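Local coordinates for paenibacillus xanthan lyase (Paenibacillus, PDB 6F2P), which cleaves the polysaccharide xanthan as a lyase of polysaccharide lyase family 8, most likely by beta-elimination, as in its relatives, at residues P621-T624 and S625-A629. Sequence-based numbering, arbitrary orientation.
Sequences PNKT and SSAVA
A threonine N-cap starts helix 625-633 in the super-sandwich region of this lyase, where the chain leaves strand 613-621 and turns into the helix, and Thr-624 meets Ala-627 and Val-628 across the junction. The first turn of any helix has backbone N-H groups that lack an acceptor four residues back within the helix; here the Thr-624 side chain serves one. Its OG1 accepts from Ala-627 N at 3.1 Å, with an N-H...O angle of 152°. With chi1 at 66°, OG1 tucks back over the backbone and faces the first turn, while CG2 points away from the carbonyl carbon. Thr-624 O then accepts from Val-628 N at 3.0 Å, the first i to i+4 bond of the helix.

Beside this polar cap lies a small apolar patch. Lys-623, the residue before the cap, lays the base of its side chain against the first turn: CB stands 4.0 Å from Val-628 CG2, and CG lies equally near the methyl of Ala-627. Beyond these carbons the chain departs from the helix, and NZ makes a weak, long ion pair with Asp-491, a ligand of a nearby calcium ion. Strand 545-550 packs on the helix through Tyr-547 and His-549, which both touch Val-628. On the solvent side, Ser-626 turns its hydroxyl back toward the cap, bringing OG to 3.3 Å from Thr-624 OG1.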
ATOM      1  N   PRO A 621      23.952  -2.424   8.702  1.00 21.08           N
ATOM      2  CA  PRO A 621      23.844  -2.952  10.067  1.00 17.04           C
ATOM      3  C   PRO A 621      24.825  -4.090  10.336  1.00 21.83           C
ATOM      4  O   PRO A 621      25.224  -4.788   9.398  1.00 18.60           O
ATOM      5  CB  PRO A 621      22.400  -3.486  10.131  1.00 13.44           C
ATOM      6  CG  PRO A 621      21.676  -2.819   9.019  1.00 14.50           C
ATOM      7  CD  PRO A 621      22.708  -2.614   7.938  1.00 17.77           C
ATOM      8  N   ASN A 622      25.216  -4.249  11.600  1.00 19.82           N
ATOM      9  CA  ASN A 622      25.853  -5.472  12.059  1.00 18.18           C
ATOM     10  C   ASN A 622      27.192  -5.738  11.371  1.00 19.85           C
ATOM     11  O   ASN A 622      27.589  -6.891  11.154  1.00 19.48           O
ATOM     12  CB  ASN A 622      24.886  -6.648  11.850  1.00 19.61           C
ATOM     13  CG  ASN A 622      25.254  -7.868  12.668  1.00 24.62           C
ATOM     14  OD1 ASN A 622      25.816  -7.761  13.766  1.00 31.20           O
ATOM     15  ND2 ASN A 622      24.945  -9.039  12.135  1.00 23.34           N
ATOM     16  N   LYS A 623      27.896  -4.664  11.034  1.00 18.48           N
ATOM     17  CA  LYS A 623      29.213  -4.807  10.420  1.00 21.71           C
ATOM     18  C   LYS A 623      30.290  -4.166  11.274  1.00 27.28           C
ATOM     19  O   LYS A 623      30.058  -3.142  11.921  1.00 27.60           O
ATOM     20  CB  LYS A 623      29.240  -4.201   9.015  1.00 16.50           C
ATOM     21  CG  LYS A 623      28.931  -5.182   7.920  1.00 15.25           C
ATOM     22  CD  LYS A 623      28.842  -4.505   6.545  1.00 25.67           C
ATOM     23  CE  LYS A 623      28.585  -5.541   5.455  1.00 24.96           C
ATOM     24  NZ  LYS A 623      27.659  -6.614   5.954  1.00 22.68           N
ATOM     25  N   THR A 624      31.474  -4.771  11.260  1.00 25.10           N
ATOM     26  CA  THR A 624      32.622  -4.199  11.930  1.00 25.64           C
ATOM     27  C   THR A 624      33.011  -2.911  11.232  1.00 29.68           C
ATOM     28  O   THR A 624      32.547  -2.629  10.125  1.00 31.66           O
ATOM     29  CB  THR A 624      33.821  -5.148  11.897  1.00 27.87           C
ATOM     30  OG1 THR A 624      34.264  -5.315  10.543  1.00 29.33           O
ATOM     31  CG2 THR A 624      33.440  -6.500  12.487  1.00 26.94           C
ATOM     32  N   SER A 625      33.866  -2.136  11.888  1.00 26.77           N
ATOM     33  CA  SER A 625      34.322  -0.866  11.359  1.00 28.33           C
ATOM     34  C   SER A 625      35.074  -1.046  10.048  1.00 28.19           C
ATOM     35  O   SER A 625      34.915  -0.244   9.127  1.00 27.80           O
ATOM     36  CB  SER A 625      35.217  -0.167  12.384  1.00 33.03           C
ATOM     37  OG  SER A 625      35.738   1.038  11.854  1.00 34.13           O
ATOM     38  N   SER A 626      35.893  -2.092   9.972  1.00 25.52           N
ATOM     39  CA  SER A 626      36.716  -2.336   8.788  1.00 30.56           C
ATOM     40  C   SER A 626      35.864  -2.843   7.639  1.00 29.33           C
ATOM     41  O   SER A 626      36.137  -2.545   6.473  1.00 25.89           O
ATOM     42  CB  SER A 626      37.824  -3.349   9.079  1.00 34.05           C
ATOM     43  OG  SER A 626      37.274  -4.618   9.379  1.00 41.73           O
ATOM     44  N   ALA A 627      34.841  -3.620   7.978  1.00 25.03           N
ATOM     45  CA  ALA A 627      33.908  -4.123   6.982  1.00 26.13           C
ATOM     46  C   ALA A 627      33.162  -2.946   6.359  1.00 27.44           C
ATOM     47  O   ALA A 627      32.977  -2.889   5.134  1.00 22.43           O
ATOM     48  CB  ALA A 627      32.936  -5.116   7.606  1.00 25.21           C
ATOM     49  N   VAL A 628      32.747  -2.005   7.206  1.00 22.14           N
ATOM     50  CA  VAL A 628      32.093  -0.793   6.720  1.00 25.78           C
ATOM     51  C   VAL A 628      33.000  -0.062   5.737  1.00 26.66           C
ATOM     52  O   VAL A 628      32.592   0.258   4.615  1.00 21.74           O
ATOM     53  CB  VAL A 628      31.706   0.158   7.859  1.00 18.89           C
ATOM     54  CG1 VAL A 628      31.237   1.486   7.288  1.00 17.83           C
ATOM     55  CG2 VAL A 628      30.628  -0.476   8.726  1.00 19.79           C
ATOM     56  N   ALA A 629      34.235   0.180   6.164  1.00 24.14           N
ATOM     57  CA  ALA A 629      35.243   0.767   5.296  1.00 23.49           C
ATOM     58  C   ALA A 629      35.357  -0.051   4.012  1.00 24.15           C
ATOM     59  O   ALA A 629      35.390   0.496   2.905  1.00 23.24           O
ATOM     60  CB  ALA A 629      36.576   0.816   6.012  1.00 20.15           C
TER